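Local coordinates for protein HMG-CoA Lyase (Bacillus subtilis subsp. subtilis, PDB 1YDO) that belongs to the HMGL-like family, adopts a TIM-barrel fold and forms a two-chain assembly, at residues 36-41 with 75-80; 44-49 with 137-142; 217-222 with 253-258. All coordinates share one frame; numbering follows the deposited sequence.

Interaction 1 of 3, residues 36-41 with 75-80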
ATOM      1  N   GLN A  36     -13.254  -3.541  22.568  1.00 35.57           N
ATOM      2  CA  GLN A  36     -12.249  -4.432  22.023  1.00 36.34           C
ATOM      3  C   GLN A  36     -10.978  -3.612  21.793  1.00 36.10           C
ATOM      4  O   GLN A  36      -9.894  -3.946  22.276  1.00 35.11           O
ATOM      5  CB  GLN A  36     -12.740  -5.011  20.701  1.00 37.45           C
ATOM      6  CG  GLN A  36     -14.103  -5.672  20.795  1.00 40.55           C
ATOM      7  CD  GLN A  36     -14.583  -6.207  19.456  1.00 43.30           C
ATOM      8  OE1 GLN A  36     -13.796  -6.748  18.671  1.00 46.12           O
ATOM      9  NE2 GLN A  36     -15.881  -6.081  19.196  1.00 43.34           N
ATOM     10  N   LEU A  37     -11.124  -2.519  21.059  1.00 36.06           N
ATOM     11  CA  LEU A  37      -9.997  -1.658  20.775  1.00 36.31           C
ATOM     12  C   LEU A  37      -9.219  -1.274  22.029  1.00 37.99           C
ATOM     13  O   LEU A  37      -8.004  -1.428  22.067  1.00 37.80           O
ATOM     14  CB  LEU A  37     -10.482  -0.413  20.049  1.00 34.71           C
ATOM     15  CG  LEU A  37     -10.426  -0.441  18.527  1.00 33.49           C
ATOM     16  CD1 LEU A  37     -10.745  -1.813  17.966  1.00 34.00           C
ATOM     17  CD2 LEU A  37     -11.391   0.590  18.026  1.00 32.63           C
ATOM     18  N   SER A  38      -9.920  -0.783  23.053  1.00 39.55           N
ATOM     19  CA  SER A  38      -9.292  -0.382  24.316  1.00 39.18           C
ATOM     20  C   SER A  38      -8.324  -1.438  24.823  1.00 40.29           C
ATOM     21  O   SER A  38      -7.218  -1.120  25.247  1.00 41.51           O
ATOM     22  CB  SER A  38     -10.350  -0.139  25.392  1.00 38.88           C
ATOM     23  OG  SER A  38     -11.248   0.894  25.021  1.00 40.23           O
ATOM     24  N   ARG A  39      -8.737  -2.696  24.796  1.00 41.13           N
ATOM     25  CA  ARG A  39      -7.850  -3.746  25.265  1.00 42.65           C
ATOM     26  C   ARG A  39      -7.185  -4.447  24.095  1.00 41.59           C
ATOM     27  O   ARG A  39      -7.176  -5.671  23.997  1.00 41.73           O
ATOM     28  CB  ARG A  39      -8.617  -4.749  26.138  1.00 45.89           C
ATOM     29  CG  ARG A  39      -9.758  -5.478  25.467  1.00 48.58           C
ATOM     30  CD  ARG A  39     -10.478  -6.362  26.493  1.00 53.51           C
ATOM     31  NE  ARG A  39     -11.191  -5.573  27.504  1.00 56.27           N
ATOM     32  CZ  ARG A  39     -12.410  -5.057  27.346  1.00 58.24           C
ATOM     33  NH1 ARG A  39     -12.958  -4.351  28.326  1.00 58.66           N
ATOM     34  NH2 ARG A  39     -13.091  -5.262  26.220  1.00 59.04           N
ATOM     35  N   THR A  40      -6.612  -3.648  23.209  1.00 40.64           N
ATOM     36  CA  THR A  40      -5.944  -4.176  22.040  1.00 38.12           C
ATOM     37  C   THR A  40      -4.445  -3.883  22.128  1.00 37.34           C
ATOM     38  O   THR A  40      -3.609  -4.590  21.556  1.00 37.01           O
ATOM     39  CB  THR A  40      -6.533  -3.541  20.779  1.00 37.44           C
ATOM     40  OG1 THR A  40      -6.333  -4.419  19.671  1.00 39.93           O
ATOM     41  CG2 THR A  40      -5.869  -2.207  20.491  1.00 36.62           C
ATOM     42  N   GLY A  41      -4.108  -2.845  22.876  1.00 36.08           N
ATOM     43  CA  GLY A  41      -2.717  -2.483  23.029  1.00 35.96           C
ATOM     44  C   GLY A  41      -2.566  -1.033  22.643  1.00 35.33           C
ATOM     45  O   GLY A  41      -1.627  -0.356  23.052  1.00 35.40           O
ATOM     46  N   VAL A  75      -4.734   4.310  28.453  1.00 45.62           N
ATOM     47  CA  VAL A  75      -5.357   4.609  27.180  1.00 42.28           C
ATOM     48  C   VAL A  75      -5.832   6.034  27.173  1.00 40.31           C
ATOM     49  O   VAL A  75      -6.461   6.479  28.118  1.00 40.24           O
ATOM     50  CB  VAL A  75      -6.557   3.703  26.923  1.00 44.04           C
ATOM     51  CG1 VAL A  75      -7.113   3.979  25.532  1.00 45.58           C
ATOM     52  CG2 VAL A  75      -6.153   2.246  27.046  1.00 46.26           C
ATOM     53  N   THR A  76      -5.526   6.755  26.105  1.00 38.66           N
ATOM     54  CA  THR A  76      -5.942   8.144  26.004  1.00 36.21           C
ATOM     55  C   THR A  76      -7.172   8.211  25.097  1.00 35.39           C
ATOM     56  O   THR A  76      -7.071   7.987  23.896  1.00 36.09           O
ATOM     57  CB  THR A  76      -4.813   9.016  25.416  1.00 36.23           C
ATOM     58  OG1 THR A  76      -3.611   8.799  26.163  1.00 37.07           O
ATOM     59  CG2 THR A  76      -5.169  10.486  25.498  1.00 37.91           C
ATOM     60  N   TYR A  77      -8.335   8.507  25.673  1.00 33.72           N
ATOM     61  CA  TYR A  77      -9.569   8.612  24.900  1.00 31.25           C
ATOM     62  C   TYR A  77      -9.794  10.060  24.480  1.00 30.77           C
ATOM     63  O   TYR A  77      -9.970  10.953  25.309  1.00 30.03           O
ATOM     64  CB  TYR A  77     -10.747   8.085  25.722  1.00 30.32           C
ATOM     65  CG  TYR A  77     -10.633   6.605  26.041  1.00 28.33           C
ATOM     66  CD1 TYR A  77     -11.161   5.644  25.183  1.00 26.16           C
ATOM     67  CD2 TYR A  77      -9.941   6.172  27.169  1.00 28.17           C
ATOM     68  CE1 TYR A  77     -10.998   4.281  25.433  1.00 27.23           C
ATOM     69  CE2 TYR A  77      -9.767   4.819  27.437  1.00 29.06           C
ATOM     70  CZ  TYR A  77     -10.295   3.876  26.564  1.00 28.11           C
ATOM     71  OH  TYR A  77     -10.092   2.548  26.811  1.00 26.67           O
ATOM     72  N   ALA A  78      -9.774  10.287  23.171  1.00 31.99           N
ATOM     73  CA  ALA A  78      -9.941  11.627  22.634  1.00 33.71           C
ATOM     74  C   ALA A  78     -11.203  11.750  21.791  1.00 33.68           C
ATOM     75  O   ALA A  78     -11.785  10.751  21.366  1.00 35.18           O
ATOM     76  CB  ALA A  78      -8.708  12.015  21.798  1.00 30.91           C
ATOM     77  N   ALA A  79     -11.616  12.985  21.549  1.00 32.34           N
ATOM     78  CA  ALA A  79     -12.791  13.244  20.738  1.00 31.72           C
ATOM     79  C   ALA A  79     -12.578  14.524  19.951  1.00 32.02           C
ATOM     80  O   ALA A  79     -11.821  15.405  20.354  1.00 31.86           O
ATOM     81  CB  ALA A  79     -13.990  13.375  21.613  1.00 30.53           C
ATOM     82  N   LEU A  80     -13.240  14.620  18.817  1.00 31.89           N
ATOM     83  CA  LEU A  80     -13.106  15.803  18.017  1.00 34.17           C
ATOM     84  C   LEU A  80     -13.942  16.902  18.665  1.00 35.96           C
ATOM     85  O   LEU A  80     -15.087  16.668  19.026  1.00 36.22           O
ATOM     86  CB  LEU A  80     -13.619  15.538  16.616  1.00 33.92           C
ATOM     87  CG  LEU A  80     -13.021  16.476  15.564  1.00 32.98           C
ATOM     88  CD1 LEU A  80     -11.550  16.157  15.389  1.00 32.20           C
ATOM     89  CD2 LEU A  80     -13.757  16.295  14.269  1.00 33.28           C
TER
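The polar part of this contact is a hydrogen bond between two hydroxyls, Y77 OH on strand 76-80 giving its proton to S38 OG at the last turn of helix 27-38, with 2.7 Å between Y77 OH and S38 OG. The serine oxygen comes in at the edge of the tyrosine ring, in its plane, rather than over a face. S38 turns its OG anti to its own carbonyl carbon (chi1 -61°), which brings the hydroxyl back beside the helix, where it also bonds to I34 O one turn earlier. Y77 OH in turn is bonded to the backbone N of E72. The two hydroxyls thus link the helix end, the strand and the chain just before the strand, and each has a second partner although both residues are buried. Serine suits the place because it is small and can serve the helix carbonyl and the tyrosine at once; tyrosine suits because its rigid ring places a hydroxyl far enough from the strand to meet the helix.

The van der Waals part is slighter. V75, just before the strand, points its CB toward the helix, and its CG2 packs against a polar atom, 4.0 Å from S38 O. Its other branch, CG1, sits 3.3 Å above one face of the Y77 ring, offset toward the rim, so the valine lies over that face while the serine meets the edge. A branched residue can do both, with one methyl for each neighbour. The ring also touches I47 of strand 44-49 and I69.

Beyond the serine, R39 forms salt bridges with D70 and E72. The arrangement belongs to the outer layer of a TIM barrel, where a surrounding helix packs against the outward-facing side chains of the parallel strands.

Interaction 2 of 3, residues 44-49 with 137-142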
ATOM      1  N   TYR A  44      -4.266   5.155  22.389  1.00 34.39           N
ATOM      2  CA  TYR A  44      -4.968   6.374  22.017  1.00 34.19           C
ATOM      3  C   TYR A  44      -6.117   6.027  21.086  1.00 34.64           C
ATOM      4  O   TYR A  44      -5.928   5.303  20.118  1.00 35.39           O
ATOM      5  CB  TYR A  44      -3.996   7.318  21.333  1.00 33.63           C
ATOM      6  CG  TYR A  44      -4.581   8.651  20.978  1.00 34.74           C
ATOM      7  CD1 TYR A  44      -5.398   8.800  19.861  1.00 34.50           C
ATOM      8  CD2 TYR A  44      -4.262   9.785  21.724  1.00 36.10           C
ATOM      9  CE1 TYR A  44      -5.878  10.050  19.486  1.00 36.93           C
ATOM     10  CE2 TYR A  44      -4.733  11.039  21.357  1.00 37.35           C
ATOM     11  CZ  TYR A  44      -5.538  11.166  20.229  1.00 37.93           C
ATOM     12  OH  TYR A  44      -5.966  12.411  19.821  1.00 39.67           O
ATOM     13  N   ILE A  45      -7.307   6.546  21.378  1.00 35.13           N
ATOM     14  CA  ILE A  45      -8.476   6.247  20.568  1.00 34.12           C
ATOM     15  C   ILE A  45      -9.478   7.391  20.511  1.00 35.01           C
ATOM     16  O   ILE A  45     -10.015   7.771  21.543  1.00 36.48           O
ATOM     17  CB  ILE A  45      -9.238   5.066  21.144  1.00 31.61           C
ATOM     18  CG1 ILE A  45      -8.324   3.868  21.330  1.00 29.88           C
ATOM     19  CG2 ILE A  45     -10.398   4.735  20.246  1.00 33.56           C
ATOM     20  CD1 ILE A  45      -9.061   2.655  21.854  1.00 29.67           C
ATOM     21  N   GLU A  46      -9.743   7.940  19.328  1.00 34.52           N
ATOM     22  CA  GLU A  46     -10.750   8.989  19.249  1.00 34.81           C
ATOM     23  C   GLU A  46     -12.111   8.305  19.264  1.00 35.23           C
ATOM     24  O   GLU A  46     -12.621   7.925  18.216  1.00 36.19           O
ATOM     25  CB  GLU A  46     -10.631   9.774  17.967  1.00 34.27           C
ATOM     26  CG  GLU A  46      -9.424  10.631  17.905  1.00 37.29           C
ATOM     27  CD  GLU A  46      -9.546  11.703  16.833  1.00 40.24           C
ATOM     28  OE1 GLU A  46      -8.542  12.411  16.572  1.00 42.50           O
ATOM     29  OE2 GLU A  46     -10.645  11.844  16.250  1.00 39.16           O
ATOM     30  N   ILE A  47     -12.703   8.150  20.441  1.00 34.98           N
ATOM     31  CA  ILE A  47     -13.987   7.478  20.549  1.00 33.06           C
ATOM     32  C   ILE A  47     -15.113   8.088  19.727  1.00 32.52           C
ATOM     33  O   ILE A  47     -15.980   7.366  19.243  1.00 33.22           O
ATOM     34  CB  ILE A  47     -14.443   7.417  22.001  1.00 33.71           C
ATOM     35  CG1 ILE A  47     -14.575   8.835  22.555  1.00 34.57           C
ATOM     36  CG2 ILE A  47     -13.448   6.623  22.827  1.00 32.88           C
ATOM     37  CD1 ILE A  47     -15.161   8.886  23.946  1.00 34.75           C
ATOM     38  N   THR A  48     -15.112   9.406  19.560  1.00 32.21           N
ATOM     39  CA  THR A  48     -16.181  10.050  18.798  1.00 33.11           C
ATOM     40  C   THR A  48     -15.916  11.520  18.516  1.00 34.36           C
ATOM     41  O   THR A  48     -14.861  12.055  18.866  1.00 35.08           O
ATOM     42  CB  THR A  48     -17.501   9.986  19.552  1.00 32.99           C
ATOM     43  OG1 THR A  48     -18.530  10.624  18.784  1.00 33.68           O
ATOM     44  CG2 THR A  48     -17.364  10.707  20.887  1.00 32.86           C
ATOM     45  N   SER A  49     -16.896  12.167  17.886  1.00 35.23           N
ATOM     46  CA  SER A  49     -16.817  13.587  17.545  1.00 36.27           C
ATOM     47  C   SER A  49     -17.988  14.340  18.152  1.00 38.08           C
ATOM     48  O   SER A  49     -19.125  13.865  18.120  1.00 38.46           O
ATOM     49  CB  SER A  49     -16.833  13.786  16.025  1.00 35.33           C
ATOM     50  OG  SER A  49     -17.153  15.123  15.684  1.00 30.77           O
ATOM     51  N   THR A 137      -5.608  17.546  27.627  1.00 53.01           N
ATOM     52  CA  THR A 137      -4.554  17.662  26.626  1.00 51.04           C
ATOM     53  C   THR A 137      -5.172  17.964  25.273  1.00 47.99           C
ATOM     54  O   THR A 137      -6.207  17.408  24.926  1.00 47.27           O
ATOM     55  CB  THR A 137      -3.766  16.376  26.543  1.00 52.47           C
ATOM     56  OG1 THR A 137      -4.672  15.288  26.338  1.00 54.08           O
ATOM     57  CG2 THR A 137      -3.008  16.154  27.842  1.00 53.40           C
ATOM     58  N   THR A 138      -4.540  18.842  24.508  1.00 45.33           N
ATOM     59  CA  THR A 138      -5.084  19.200  23.212  1.00 43.16           C
ATOM     60  C   THR A 138      -4.226  18.732  22.060  1.00 41.70           C
ATOM     61  O   THR A 138      -3.012  18.575  22.190  1.00 40.40           O
ATOM     62  CB  THR A 138      -5.248  20.713  23.069  1.00 43.72           C
ATOM     63  OG1 THR A 138      -3.956  21.339  23.132  1.00 46.50           O
ATOM     64  CG2 THR A 138      -6.159  21.254  24.168  1.00 42.15           C
ATOM     65  N   ARG A 139      -4.878  18.547  20.918  1.00 40.48           N
ATOM     66  CA  ARG A 139      -4.228  18.106  19.700  1.00 38.94           C
ATOM     67  C   ARG A 139      -4.920  18.783  18.530  1.00 38.56           C
ATOM     68  O   ARG A 139      -6.143  18.896  18.525  1.00 38.45           O
ATOM     69  CB  ARG A 139      -4.370  16.600  19.572  1.00 37.87           C
ATOM     70  CG  ARG A 139      -3.646  16.017  18.403  1.00 35.40           C
ATOM     71  CD  ARG A 139      -4.225  14.670  18.078  1.00 34.37           C
ATOM     72  NE  ARG A 139      -3.346  13.908  17.211  1.00 35.15           N
ATOM     73  CZ  ARG A 139      -3.717  12.829  16.545  1.00 35.11           C
ATOM     74  NH1 ARG A 139      -4.967  12.395  16.644  1.00 34.25           N
ATOM     75  NH2 ARG A 139      -2.826  12.186  15.801  1.00 34.75           N
ATOM     76  N   ALA A 140      -4.141  19.221  17.544  1.00 39.22           N
ATOM     77  CA  ALA A 140      -4.689  19.894  16.372  1.00 39.85           C
ATOM     78  C   ALA A 140      -4.628  19.007  15.128  1.00 41.15           C
ATOM     79  O   ALA A 140      -3.671  18.261  14.916  1.00 40.94           O
ATOM     80  CB  ALA A 140      -3.944  21.209  16.123  1.00 39.62           C
ATOM     81  N   TYR A 141      -5.664  19.118  14.306  1.00 41.25           N
ATOM     82  CA  TYR A 141      -5.789  18.352  13.083  1.00 41.55           C
ATOM     83  C   TYR A 141      -5.757  19.289  11.895  1.00 39.88           C
ATOM     84  O   TYR A 141      -6.795  19.803  11.491  1.00 40.89           O
ATOM     85  CB  TYR A 141      -7.124  17.622  13.084  1.00 45.52           C
ATOM     86  CG  TYR A 141      -7.019  16.132  13.224  1.00 48.56           C
ATOM     87  CD1 TYR A 141      -6.346  15.382  12.269  1.00 49.75           C
ATOM     88  CD2 TYR A 141      -7.602  15.467  14.309  1.00 49.90           C
ATOM     89  CE1 TYR A 141      -6.251  14.017  12.381  1.00 51.44           C
ATOM     90  CE2 TYR A 141      -7.515  14.090  14.432  1.00 50.21           C
ATOM     91  CZ  TYR A 141      -6.837  13.376  13.462  1.00 51.73           C
ATOM     92  OH  TYR A 141      -6.732  12.015  13.551  1.00 55.66           O
ATOM     93  N   LEU A 142      -4.582  19.527  11.335  1.00 37.53           N
ATOM     94  CA  LEU A 142      -4.495  20.410  10.180  1.00 35.25           C
ATOM     95  C   LEU A 142      -4.724  19.553   8.932  1.00 34.33           C
ATOM     96  O   LEU A 142      -3.968  18.625   8.664  1.00 35.05           O
ATOM     97  CB  LEU A 142      -3.114  21.051  10.141  1.00 35.12           C
ATOM     98  CG  LEU A 142      -3.054  22.467   9.585  1.00 36.33           C
ATOM     99  CD1 LEU A 142      -1.598  22.883   9.461  1.00 37.13           C
ATOM    100  CD2 LEU A 142      -3.739  22.539   8.239  1.00 36.59           C
TER
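R139 reaches from strand 137-143 to two side chains of strand 44-49, and the close part of the contact gathers where R139 NH1, E46 OE1, Y44 OH and the edge of the Y141 ring meet. One partner of NH1 is E46: its OE1 lies near the plane of the guanidinium, at its edge, and the salt bridge between E46 OE1 and R139 NH1 spans 3.6 Å. The other is Y44, whose OH receives only a weak bond from R139 NH1, bent to 124°; its stronger partner is E97. With the ring and guanidinium planes 71° apart, the two do not stack. R139 extends straight from CG to NE, as befits a residue that must deliver charge far from its strand, and its NH2 forms a salt bridge with D231. E46 is similarly shared, since OE2 pairs with R15 while OE1 also meets the Y141 edge in plane. These opposed charges probably stabilise one another in their buried setting.

The loose part is the backbone. The strand axes approach no nearer than 12.2 Å and run 78° apart, so long side chains alone span the distance, and no solvent side appears: all four touching residues are buried. Strands 76-80 and 97-103 lie between the two in the sheet. Y44 and E46 also bond through their backbones to E11 of strand 8-11, which closes the ring of strands. Inward-pointing charged and aromatic side chains meeting across the middle are characteristic of a TIM-barrel interior.

Interaction 3 of 3, residues 217-222 with 253-258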
ATOM      1  N   ALA A 217       3.709   3.729   2.043  1.00 21.46           N
ATOM      2  CA  ALA A 217       4.894   4.212   1.344  1.00 21.63           C
ATOM      3  C   ALA A 217       5.292   5.560   1.908  1.00 22.06           C
ATOM      4  O   ALA A 217       6.450   5.808   2.221  1.00 23.45           O
ATOM      5  CB  ALA A 217       4.610   4.339  -0.130  1.00 23.02           C
ATOM      6  N   ASN A 218       4.323   6.443   2.023  1.00 23.56           N
ATOM      7  CA  ASN A 218       4.602   7.743   2.585  1.00 25.66           C
ATOM      8  C   ASN A 218       5.044   7.577   4.024  1.00 27.86           C
ATOM      9  O   ASN A 218       5.867   8.328   4.526  1.00 29.45           O
ATOM     10  CB  ASN A 218       3.361   8.637   2.521  1.00 24.64           C
ATOM     11  CG  ASN A 218       2.918   8.909   1.098  1.00 23.72           C
ATOM     12  OD1 ASN A 218       3.747   9.129   0.216  1.00 22.97           O
ATOM     13  ND2 ASN A 218       1.613   8.904   0.869  1.00 21.46           N
HETATM   14  N   MSE A 219       4.509   6.578   4.698  1.00 31.56           N
HETATM   15  CA  MSE A 219       4.875   6.375   6.085  1.00 34.45           C
HETATM   16  C   MSE A 219       6.348   6.045   6.242  1.00 32.87           C
HETATM   17  O   MSE A 219       6.994   6.505   7.181  1.00 31.23           O
HETATM   18  CB  MSE A 219       4.055   5.259   6.658  1.00 41.59           C
HETATM   19  CG  MSE A 219       3.942   5.345   8.122  1.00 51.22           C
HETATM   20 SE   MSE A 219       2.420   4.306   8.555  1.00 69.83          SE
HETATM   21  CE  MSE A 219       1.022   5.377   7.703  1.00 59.63           C
ATOM     22  N   VAL A 220       6.874   5.237   5.329  1.00 31.72           N
ATOM     23  CA  VAL A 220       8.270   4.872   5.399  1.00 32.76           C
ATOM     24  C   VAL A 220       9.126   6.120   5.303  1.00 32.61           C
ATOM     25  O   VAL A 220      10.036   6.315   6.105  1.00 34.03           O
ATOM     26  CB  VAL A 220       8.653   3.899   4.278  1.00 32.98           C
ATOM     27  CG1 VAL A 220      10.167   3.732   4.234  1.00 34.07           C
ATOM     28  CG2 VAL A 220       7.986   2.554   4.516  1.00 31.97           C
ATOM     29  N   THR A 221       8.830   6.966   4.322  1.00 31.44           N
ATOM     30  CA  THR A 221       9.575   8.213   4.149  1.00 30.02           C
ATOM     31  C   THR A 221       9.526   9.020   5.450  1.00 28.76           C
ATOM     32  O   THR A 221      10.540   9.540   5.901  1.00 28.84           O
ATOM     33  CB  THR A 221       8.979   9.052   3.013  1.00 30.48           C
ATOM     34  OG1 THR A 221       9.032   8.300   1.800  1.00 32.48           O
ATOM     35  CG2 THR A 221       9.762  10.342   2.831  1.00 28.67           C
ATOM     36  N   ALA A 222       8.340   9.121   6.041  1.00 27.44           N
ATOM     37  CA  ALA A 222       8.184   9.837   7.289  1.00 28.35           C
ATOM     38  C   ALA A 222       9.008   9.160   8.392  1.00 29.64           C
ATOM     39  O   ALA A 222       9.728   9.823   9.137  1.00 31.75           O
ATOM     40  CB  ALA A 222       6.720   9.900   7.685  1.00 27.97           C
ATOM     41  N   GLU A 253      -4.136  -2.044  11.231  1.00 29.84           N
ATOM     42  CA  GLU A 253      -3.418  -3.299  11.299  1.00 30.27           C
ATOM     43  C   GLU A 253      -2.311  -3.367  10.263  1.00 31.40           C
ATOM     44  O   GLU A 253      -1.240  -3.901  10.535  1.00 32.98           O
ATOM     45  CB  GLU A 253      -4.367  -4.484  11.145  1.00 30.82           C
ATOM     46  CG  GLU A 253      -5.260  -4.427   9.922  1.00 33.84           C
ATOM     47  CD  GLU A 253      -6.466  -3.537  10.112  1.00 33.30           C
ATOM     48  OE1 GLU A 253      -7.523  -3.817   9.501  1.00 33.16           O
ATOM     49  OE2 GLU A 253      -6.367  -2.560  10.878  1.00 37.18           O
ATOM     50  N   ASP A 254      -2.543  -2.822   9.076  1.00 31.27           N
ATOM     51  CA  ASP A 254      -1.507  -2.840   8.046  1.00 30.61           C
ATOM     52  C   ASP A 254      -0.313  -2.024   8.518  1.00 28.59           C
ATOM     53  O   ASP A 254       0.836  -2.361   8.251  1.00 25.79           O
ATOM     54  CB  ASP A 254      -2.052  -2.245   6.749  1.00 34.99           C
ATOM     55  CG  ASP A 254      -3.101  -3.117   6.109  1.00 38.85           C
ATOM     56  OD1 ASP A 254      -3.873  -2.606   5.266  1.00 40.48           O
ATOM     57  OD2 ASP A 254      -3.148  -4.324   6.444  1.00 42.14           O
ATOM     58  N   ILE A 255      -0.612  -0.940   9.216  1.00 26.85           N
ATOM     59  CA  ILE A 255       0.416  -0.071   9.730  1.00 26.01           C
ATOM     60  C   ILE A 255       1.162  -0.776  10.843  1.00 26.69           C
ATOM     61  O   ILE A 255       2.385  -0.760  10.880  1.00 27.28           O
ATOM     62  CB  ILE A 255      -0.178   1.220  10.276  1.00 23.47           C
ATOM     63  CG1 ILE A 255      -0.828   1.984   9.139  1.00 21.76           C
ATOM     64  CG2 ILE A 255       0.889   2.032  10.954  1.00 21.83           C
ATOM     65  CD1 ILE A 255      -1.415   3.275   9.566  1.00 22.83           C
ATOM     66  N   VAL A 256       0.418  -1.393  11.748  1.00 27.55           N
ATOM     67  CA  VAL A 256       1.014  -2.096  12.872  1.00 28.36           C
ATOM     68  C   VAL A 256       1.846  -3.261  12.372  1.00 29.74           C
ATOM     69  O   VAL A 256       2.934  -3.513  12.883  1.00 31.33           O
ATOM     70  CB  VAL A 256      -0.057  -2.649  13.830  1.00 28.64           C
ATOM     71  CG1 VAL A 256       0.594  -3.483  14.903  1.00 28.84           C
ATOM     72  CG2 VAL A 256      -0.829  -1.504  14.454  1.00 29.19           C
ATOM     73  N   TYR A 257       1.347  -3.971  11.370  1.00 29.21           N
ATOM     74  CA  TYR A 257       2.076  -5.111  10.856  1.00 30.73           C
ATOM     75  C   TYR A 257       3.416  -4.726  10.274  1.00 31.65           C
ATOM     76  O   TYR A 257       4.461  -5.191  10.723  1.00 32.05           O
ATOM     77  CB  TYR A 257       1.262  -5.841   9.790  1.00 33.50           C
ATOM     78  CG  TYR A 257       2.058  -6.879   9.009  1.00 32.73           C
ATOM     79  CD1 TYR A 257       2.743  -6.537   7.843  1.00 34.33           C
ATOM     80  CD2 TYR A 257       2.147  -8.190   9.459  1.00 33.22           C
ATOM     81  CE1 TYR A 257       3.510  -7.483   7.143  1.00 35.81           C
ATOM     82  CE2 TYR A 257       2.904  -9.146   8.769  1.00 34.48           C
ATOM     83  CZ  TYR A 257       3.585  -8.786   7.614  1.00 34.78           C
ATOM     84  OH  TYR A 257       4.339  -9.719   6.935  1.00 35.28           O
HETATM   85  N   MSE A 258       3.386  -3.876   9.264  1.00 32.48           N
HETATM   86  CA  MSE A 258       4.620  -3.485   8.632  1.00 34.19           C
HETATM   87  C   MSE A 258       5.652  -2.977   9.623  1.00 33.72           C
HETATM   88  O   MSE A 258       6.839  -3.286   9.515  1.00 33.09           O
HETATM   89  CB  MSE A 258       4.367  -2.427   7.580  1.00 36.91           C
HETATM   90  CG  MSE A 258       5.624  -2.062   6.853  1.00 41.70           C
HETATM   91 SE   MSE A 258       5.331  -0.518   5.797  1.00 47.69          SE
HETATM   92  CE  MSE A 258       4.993   0.749   7.219  1.00 43.99           C
TER
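M219, modelled as selenomethionine, sends its side chain from helix 215-225 toward I255 on helix 252-261, and the bond from CA to CB already points that way. CB and CG serve as the stalk: neither comes within 4.2 Å of the facing segment. CG lies anti to the backbone N (chi1 -156°) and the chain stays extended as far as SE, which reaches the isoleucine and packs against both its branches, 3.6 Å from I255 CG2 and 4.0 Å from I255 CG1. There the chain bends (chi3 -66°), turning the terminal methyl along the longer branch, so that M219 CE ends 3.7 Å from I255 CD1. The two side chains cross at about a right angle. Methionine's unbranched, flexible chain suits this reach, while the branched isoleucine offers it several carbons close to its own helix.

A second, lighter apolar pair lies beside the first, with V220 CG2 4.3 Å from SE of M258, another selenomethionine. Here the long residue is on the opposite helix and the short one on helix 215-225, an exchange of roles that bridges helices whose backbones stand well apart. M219 also touches F230 of strand 229-232. V220 packs on P185 of the second subunit, and M258 on T214 of that subunit. This is helix-to-helix packing in the outer layer of a TIM barrel, beside the interface with the second subunit.

All three contacts are buried, but at different depths of one barrel. Interaction 2 lies about 7 Å from the centre of the chain, against 13 Å for interaction 1 and 15 Å for interaction 3 (centre to centre). Interactions 1 and 2 are neighbours that touch: strands 76-80 and 44-49 pair through probable backbone hydrogen bonds, T76 O with I45 N and I45 O with A78 N, so one sheet carries both. Their chemistry follows position: a salt bridge between charged groups inside the barrel, an uncharged hydroxyl-to-hydroxyl bond with a valine against the ring outside it. Interaction 3 stands apart, its centre about 20 Å from either, joins helices alone, is wholly apolar and borders the second subunit, which touches neither of the others.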